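Local coordinates for protein polyketide biosynthesis cytochrome P450 PksS (Bacillus subtilis, PDB 4YZR) that works as a heme-dependent monooxygenase in biosynthesis of the antibiotic bacillaene, acting on the substrate dihydrobacillaene, at residues A109-P112 with R113-E116; E116-R119 with G120-E123; M158-K162 with E163-Q167. All coordinates share one frame; numbering follows the deposited sequence.

In the fold
All three contacts are local, each formed within one continuous run of residues, so none nests in or crosses another. Interaction 1 (109-116) closes the bend between helix 98-106 and the short helix 112-116, next to the heme. Interaction 2 (116-123) follows at once, sharing Glu116, and turns the chain from that short helix into helix 119-133; the centres of the two lie about 10 Å apart. Helix 148-158 comes later in the chain, and interaction 3 (158-167) closes the turn from its end into helix 165-175. It touches neither of the others: its nearest atoms are about 6 Å from interaction 1 and 8 Å from interaction 2.

Interaction 1: A109-P112 with R113-E116; sequences AFTP and RTIE
Thr111 OG1 has two partners: it accepts a hydrogen bond from Thr114 OG1 at 3.0 Å and is hydrogen-bonded to Gln108 O just upstream. The hydroxyl reaches Thr114 because it sits between its own backbone N and carbonyl carbon (chi1 51°), while the methyl is turned back beside N. Thr114 in turn keeps OG1 beside its backbone N and sends CG2 the other way, to 3.6 Å from Ala109 O. Thr111 stands at the N-cap position, yet its hydroxyl caps no backbone N-H; the threonine pair ties side chain to side chain across the first turn instead. The backbone closes that turn with Ile115 N to Thr111 O at 3.1 Å, a nearly straight bond (175°), and Glu116 N to Pro112 O at 2.9 Å. On the buried side, Ile115 bends its CG1 branch back over the preceding loop. CG1 lies 3.9 Å from Phe110 CA, and the terminal CD1 comes obliquely to the phenyl ring, 3.9 Å from Phe110 CD1. The same methyl is 3.6 Å from Ala109 O. Ile115 also packs on Pro356, Leu357 and Leu360 of helix 355-372, whereas the carboxylate of Glu116 leads away to Arg119. The Phe110 side chain touches Leu212 and the heme; through it, the bend between helix 98-106 and helix 112-116 contributes to the heme pocket of the cytochrome P450 fold.

Interaction 2: E116-R119 with G120-E123; sequences ENLR and GSIE
The guanidinium of Arg119 has the Glu116 carboxyl carbon in its plane at the edge, and Glu123 OE2 also lies at the edge, near the plane but beyond salt-bridge distance. Toward Glu123 the planes of the two flat groups stand 65° apart, and the charges stay apart, with Arg119 NH1 4.3 Å from Glu123 OE2. The closer touch is with the aliphatic stem, where Glu123 OE2 comes to 3.3 Å from Arg119 CG. Glu116 is the salt-bridge partner of Arg119, although the modelled position of its OE2 is less certain; the bend of the arginine chain at chi3 (-58°) carries the guanidinium toward it. In the backbone, Leu118 O takes two donors, Ile122 N at 3.1 Å and Ser121 OG at 2.8 Å, the serine hydroxyl coming in well off the carbonyl direction. Glu123 N binds Arg119 O at 2.9 Å in a nearly straight bond (170°). A water bridges Asn117 O to Ser121 N, 3.0 Å from the latter, and a second serves Gly120 N. Leu118 CB touches Ile122 CD1 at 3.9 Å. The type I turn from Glu116 to Arg119 thus leads into helix 119-133, whose Ile122 touches Leu360 and Ile364 of helix 355-372 and Val153 of helix 148-158, while Ser121 touches Glu156.

Interaction 3: M158-K162 with E163-Q167; sequences MGIPK and EDRSQ
Arg165 lays one face of its guanidinium over Lys162 CA, with Arg165 NE 3.7 Å away from that carbon. The lysine chain, bent at three torsions, crosses the arginine at about a right angle, its CD reaching 3.5 Å from Arg165 NH1. In the guanidinium plane the group takes Ile160 O side-on: Arg165 NE and Arg165 NH2 both bind this one oxygen, each at 2.9 Å. That double grip fixes the rotation of the flat group, and the chain reaches it by running extended from CG to NE. On the way Arg165 CG passes Ile160 CG2 at 3.8 Å. The backbone turns the corner with Asp164 N bound to Pro161 O at 2.8 Å and Arg165 N to Lys162 O at 3.2 Å. A water bridges Lys162 O, to which it donates, and Ser166 N, from which it accepts. Asp164 OD2 lies against the proline ring, 3.4 Å from Pro161 CG, and is held by the hydroxyl of Tyr196 in helix 183-206. Gly159, just past the end of helix 148-158, has positive phi (68°) in a Schellman motif. The Schellman glycine, the turn at Pro161 and the Arg165 bonds to Ile160 O together make the short connection between consecutive helices 148-158 and 165-175, corresponding to the E–F link of the cytochrome P450 fold.

Interaction 1: A109-P112 with R113-E116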
loop_
_atom_site.group_PDB
_atom_site.type_symbol
_atom_site.label_atom_id
_atom_site.label_comp_id
_atom_site.label_asym_id
_atom_site.label_seq_id
_atom_site.Cartn_x
_atom_site.Cartn_y
_atom_site.Cartn_z
ATOM N N ALA A 109 -4.437 -6.912 16.505
ATOM C CA ALA A 109 -4.158 -7.767 15.465
ATOM C C ALA A 109 -2.910 -7.552 14.731
ATOM O O ALA A 109 -2.379 -8.450 13.972
ATOM C CB ALA A 109 -5.307 -7.852 14.486
ATOM N N PHE A 110 -2.277 -6.407 14.974
ATOM C CA PHE A 110 -1.051 -6.047 14.233
ATOM C C PHE A 110 0.065 -5.673 15.167
ATOM O O PHE A 110 1.033 -5.062 14.696
ATOM C CB PHE A 110 -1.433 -4.945 13.216
ATOM C CG PHE A 110 -2.270 -5.454 12.073
ATOM C CD1 PHE A 110 -1.689 -5.966 10.926
ATOM C CD2 PHE A 110 -3.607 -5.428 12.137
ATOM C CE1 PHE A 110 -2.460 -6.504 9.965
ATOM C CE2 PHE A 110 -4.474 -5.968 11.198
ATOM C CZ PHE A 110 -3.881 -6.485 10.047
ATOM N N THR A 111 0.041 -6.252 16.376
ATOM C CA THR A 111 1.244 -6.033 17.274
ATOM C C THR A 111 2.412 -6.882 16.870
ATOM O O THR A 111 2.254 -7.915 16.152
ATOM C CB THR A 111 0.834 -6.312 18.666
ATOM O OG1 THR A 111 0.197 -7.604 18.676
ATOM C CG2 THR A 111 -0.114 -5.176 19.115
ATOM N N PRO A 112 3.629 -6.444 17.266
ATOM C CA PRO A 112 4.815 -7.165 16.786
ATOM C C PRO A 112 4.856 -8.694 16.963
ATOM O O PRO A 112 5.167 -9.388 15.974
ATOM C CB PRO A 112 5.955 -6.475 17.559
ATOM C CG PRO A 112 5.456 -5.048 17.783
ATOM C CD PRO A 112 3.983 -5.256 18.090
ATOM N N ARG A 113 4.363 -9.234 18.047
ATOM C CA ARG A 113 4.443 -10.669 18.253
ATOM C C ARG A 113 3.406 -11.326 17.371
ATOM O O ARG A 113 3.651 -12.415 16.881
ATOM C CB ARG A 113 4.164 -10.939 19.761
ATOM C CG ARG A 113 4.152 -12.447 20.096
ATOM C CD ARG A 113 5.492 -13.105 19.955
ATOM N NE ARG A 113 5.563 -14.209 20.932
ATOM C CZ ARG A 113 6.624 -15.011 21.097
ATOM N NH1 ARG A 113 7.758 -14.806 20.400
ATOM N NH2 ARG A 113 6.568 -15.975 21.988
ATOM N N THR A 114 2.177 -10.774 17.332
ATOM C CA THR A 114 1.080 -11.375 16.635
ATOM C C THR A 114 1.540 -11.599 15.158
ATOM O O THR A 114 1.381 -12.635 14.548
ATOM C CB THR A 114 -0.164 -10.527 16.748
ATOM O OG1 THR A 114 -0.555 -10.437 18.146
ATOM C CG2 THR A 114 -1.190 -11.134 15.973
ATOM N N ILE A 115 2.063 -10.530 14.578
ATOM C CA ILE A 115 2.463 -10.589 13.154
ATOM C C ILE A 115 3.672 -11.477 13.051
ATOM O O ILE A 115 3.803 -12.279 12.130
ATOM C CB ILE A 115 2.734 -9.192 12.603
ATOM C CG1 ILE A 115 1.484 -8.413 12.539
ATOM C CG2 ILE A 115 3.378 -9.254 11.250
ATOM C CD1 ILE A 115 0.444 -9.050 11.846
ATOM N N GLU A 116 4.652 -11.373 13.958
ATOM C CA GLU A 116 5.808 -12.194 13.901
ATOM C C GLU A 116 5.516 -13.661 13.932
ATOM O O GLU A 116 6.150 -14.472 13.343
ATOM C CB GLU A 116 6.818 -11.863 15.048
ATOM C CG GLU A 116 8.102 -12.586 14.886
ATOM C CD GLU A 116 8.945 -12.237 13.650
ATOM O OE1 GLU A 116 8.835 -11.170 13.043
ATOM O OE2 GLU A 116 9.810 -12.991 13.221
#

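Interaction 2: E116-R119 with G120-E123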
loop_
_atom_site.group_PDB
_atom_site.type_symbol
_atom_site.label_atom_id
_atom_site.label_comp_id
_atom_site.label_asym_id
_atom_site.label_seq_id
_atom_site.Cartn_x
_atom_site.Cartn_y
_atom_site.Cartn_z
ATOM N N GLU A 116 4.652 -11.373 13.958
ATOM C CA GLU A 116 5.808 -12.194 13.901
ATOM C C GLU A 116 5.516 -13.661 13.932
ATOM O O GLU A 116 6.150 -14.472 13.343
ATOM C CB GLU A 116 6.818 -11.863 15.048
ATOM C CG GLU A 116 8.102 -12.586 14.886
ATOM C CD GLU A 116 8.945 -12.237 13.650
ATOM O OE1 GLU A 116 8.835 -11.170 13.043
ATOM O OE2 GLU A 116 9.810 -12.991 13.221
ATOM N N ASN A 117 4.461 -13.985 14.648
ATOM C CA ASN A 117 3.948 -15.362 14.742
ATOM C C ASN A 117 3.516 -15.972 13.416
ATOM O O ASN A 117 3.462 -17.208 13.262
ATOM C CB ASN A 117 2.874 -15.547 15.783
ATOM C CG ASN A 117 3.378 -15.446 17.217
ATOM O OD1 ASN A 117 4.578 -15.554 17.496
ATOM N ND2 ASN A 117 2.453 -15.273 18.131
ATOM N N LEU A 118 3.300 -15.095 12.417
ATOM C CA LEU A 118 2.970 -15.540 11.058
ATOM C C LEU A 118 4.166 -15.937 10.231
ATOM O O LEU A 118 4.014 -16.494 9.149
ATOM C CB LEU A 118 2.238 -14.429 10.286
ATOM C CG LEU A 118 0.962 -13.944 10.975
ATOM C CD1 LEU A 118 0.433 -12.764 10.140
ATOM C CD2 LEU A 118 -0.072 -15.056 11.005
ATOM N N ARG A 119 5.356 -15.750 10.723
ATOM C CA ARG A 119 6.583 -15.950 9.937
ATOM C C ARG A 119 6.657 -17.286 9.320
ATOM O O ARG A 119 6.868 -17.456 8.100
ATOM C CB ARG A 119 7.848 -15.696 10.805
ATOM C CG ARG A 119 9.113 -16.108 10.088
ATOM C CD ARG A 119 10.395 -15.756 10.910
ATOM N NE ARG A 119 10.475 -14.373 11.202
ATOM C CZ ARG A 119 11.078 -13.355 10.639
ATOM N NH1 ARG A 119 11.658 -13.451 9.545
ATOM N NH2 ARG A 119 10.971 -12.154 11.209
ATOM N N GLY A 120 6.469 -18.351 10.091
ATOM C CA GLY A 120 6.615 -19.696 9.547
ATOM C C GLY A 120 5.648 -19.969 8.430
ATOM O O GLY A 120 5.989 -20.555 7.362
ATOM N N SER A 121 4.432 -19.554 8.549
ATOM C CA SER A 121 3.417 -19.720 7.505
ATOM C C SER A 121 3.713 -18.927 6.250
ATOM O O SER A 121 3.447 -19.430 5.153
ATOM C CB SER A 121 2.028 -19.328 7.972
ATOM O OG SER A 121 1.851 -17.977 8.224
ATOM N N ILE A 122 4.305 -17.747 6.374
ATOM C CA ILE A 122 4.655 -16.941 5.210
ATOM C C ILE A 122 5.878 -17.557 4.519
ATOM O O ILE A 122 5.926 -17.613 3.267
ATOM C CB ILE A 122 4.866 -15.491 5.590
ATOM C CG1 ILE A 122 3.590 -14.906 6.210
ATOM C CG2 ILE A 122 5.345 -14.695 4.360
ATOM C CD1 ILE A 122 3.773 -13.552 6.811
ATOM N N GLU A 123 6.826 -18.049 5.281
ATOM C CA GLU A 123 7.956 -18.757 4.686
ATOM C C GLU A 123 7.448 -19.945 3.916
ATOM O O GLU A 123 7.976 -20.203 2.809
ATOM C CB GLU A 123 8.908 -19.232 5.830
ATOM C CG GLU A 123 9.742 -18.085 6.400
ATOM C CD GLU A 123 10.547 -18.366 7.664
ATOM O OE1 GLU A 123 10.280 -19.371 8.282
ATOM O OE2 GLU A 123 11.340 -17.522 8.056
HETATM O O HOH W 1 3.166 -19.060 11.177
HETATM O O HOH W 2 6.564 -18.472 13.017
#

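Interaction 3: M158-K162 with E163-Q167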
loop_
_atom_site.group_PDB
_atom_site.type_symbol
_atom_site.label_atom_id
_atom_site.label_comp_id
_atom_site.label_asym_id
_atom_site.label_seq_id
_atom_site.Cartn_x
_atom_site.Cartn_y
_atom_site.Cartn_z
ATOM N N MET A 158 -7.345 -14.047 7.206
ATOM C CA MET A 158 -8.764 -13.853 7.314
ATOM C C MET A 158 -9.557 -15.209 7.400
ATOM O O MET A 158 -10.803 -15.178 7.501
ATOM C CB MET A 158 -9.303 -13.086 6.143
ATOM C CG MET A 158 -8.709 -11.725 6.011
ATOM S SD MET A 158 -9.232 -10.626 7.321
ATOM C CE MET A 158 -8.281 -9.146 6.915
ATOM N N GLY A 159 -8.928 -16.337 7.296
ATOM C CA GLY A 159 -9.597 -17.616 7.321
ATOM C C GLY A 159 -10.446 -17.865 6.133
ATOM O O GLY A 159 -11.518 -18.494 6.263
ATOM N N ILE A 160 -10.032 -17.427 4.947
ATOM C CA ILE A 160 -10.821 -17.700 3.731
ATOM C C ILE A 160 -10.495 -19.164 3.341
ATOM O O ILE A 160 -9.353 -19.472 3.053
ATOM C CB ILE A 160 -10.417 -16.731 2.573
ATOM C CG1 ILE A 160 -10.559 -15.278 2.941
ATOM C CG2 ILE A 160 -11.213 -17.001 1.309
ATOM C CD1 ILE A 160 -11.847 -14.887 3.544
ATOM N N PRO A 161 -11.547 -20.045 3.324
ATOM C CA PRO A 161 -11.242 -21.442 3.003
ATOM C C PRO A 161 -10.679 -21.562 1.593
ATOM O O PRO A 161 -11.071 -20.766 0.693
ATOM C CB PRO A 161 -12.590 -22.065 3.039
ATOM C CG PRO A 161 -13.590 -21.148 3.553
ATOM C CD PRO A 161 -12.926 -19.781 3.651
ATOM N N LYS A 162 -9.839 -22.528 1.356
ATOM C CA LYS A 162 -9.220 -22.743 0.091
ATOM C C LYS A 162 -10.257 -22.849 -1.054
ATOM O O LYS A 162 -10.060 -22.278 -2.148
ATOM C CB LYS A 162 -8.226 -23.951 0.205
ATOM C CG LYS A 162 -7.209 -24.190 -0.884
ATOM C CD LYS A 162 -6.092 -23.136 -1.053
ATOM C CE LYS A 162 -5.720 -22.914 -2.539
ATOM N NZ LYS A 162 -6.864 -22.321 -3.316
ATOM N N GLU A 163 -11.397 -23.457 -0.762
ATOM C CA GLU A 163 -12.445 -23.579 -1.789
ATOM C C GLU A 163 -13.094 -22.310 -2.213
ATOM O O GLU A 163 -13.796 -22.227 -3.221
ATOM C CB GLU A 163 -13.496 -24.619 -1.364
ATOM C CG GLU A 163 -14.281 -24.317 -0.127
ATOM C CD GLU A 163 -13.611 -24.779 1.200
ATOM O OE1 GLU A 163 -12.382 -25.092 1.291
ATOM O OE2 GLU A 163 -14.365 -24.811 2.223
ATOM N N ASP A 164 -12.861 -21.250 -1.451
ATOM C CA ASP A 164 -13.434 -19.937 -1.703
ATOM C C ASP A 164 -12.425 -18.881 -2.338
ATOM O O ASP A 164 -12.856 -17.833 -2.692
ATOM C CB ASP A 164 -13.951 -19.365 -0.405
ATOM C CG ASP A 164 -15.155 -20.067 0.194
ATOM O OD1 ASP A 164 -15.719 -20.909 -0.504
ATOM O OD2 ASP A 164 -15.539 -19.607 1.263
ATOM N N ARG A 165 -11.214 -19.339 -2.432
ATOM C CA ARG A 165 -10.147 -18.390 -2.821
ATOM C C ARG A 165 -10.230 -17.910 -4.262
ATOM O O ARG A 165 -9.981 -16.730 -4.509
ATOM C CB ARG A 165 -8.821 -18.872 -2.426
ATOM C CG ARG A 165 -8.678 -18.799 -0.883
ATOM C CD ARG A 165 -7.394 -19.385 -0.453
ATOM N NE ARG A 165 -7.357 -19.665 0.977
ATOM C CZ ARG A 165 -6.314 -20.081 1.640
ATOM N NH1 ARG A 165 -5.195 -20.450 1.053
ATOM N NH2 ARG A 165 -6.518 -20.263 2.927
ATOM N N SER A 166 -10.575 -18.791 -5.201
ATOM C CA SER A 166 -10.678 -18.334 -6.558
ATOM C C SER A 166 -11.717 -17.286 -6.713
ATOM O O SER A 166 -11.517 -16.229 -7.388
ATOM C CB SER A 166 -10.974 -19.506 -7.511
ATOM O OG SER A 166 -9.878 -20.338 -7.619
ATOM N N GLN A 167 -12.899 -17.464 -6.080
ATOM C CA GLN A 167 -13.912 -16.506 -6.082
ATOM C C GLN A 167 -13.500 -15.190 -5.341
ATOM O O GLN A 167 -13.827 -14.082 -5.769
ATOM C CB GLN A 167 -15.215 -17.100 -5.479
ATOM C CG GLN A 167 -16.344 -16.142 -5.403
ATOM C CD GLN A 167 -16.844 -15.691 -6.761
ATOM O OE1 GLN A 167 -17.490 -16.501 -7.492
ATOM N NE2 GLN A 167 -16.572 -14.532 -7.166
HETATM O O HOH W 3 -10.985 -21.695 -4.727
#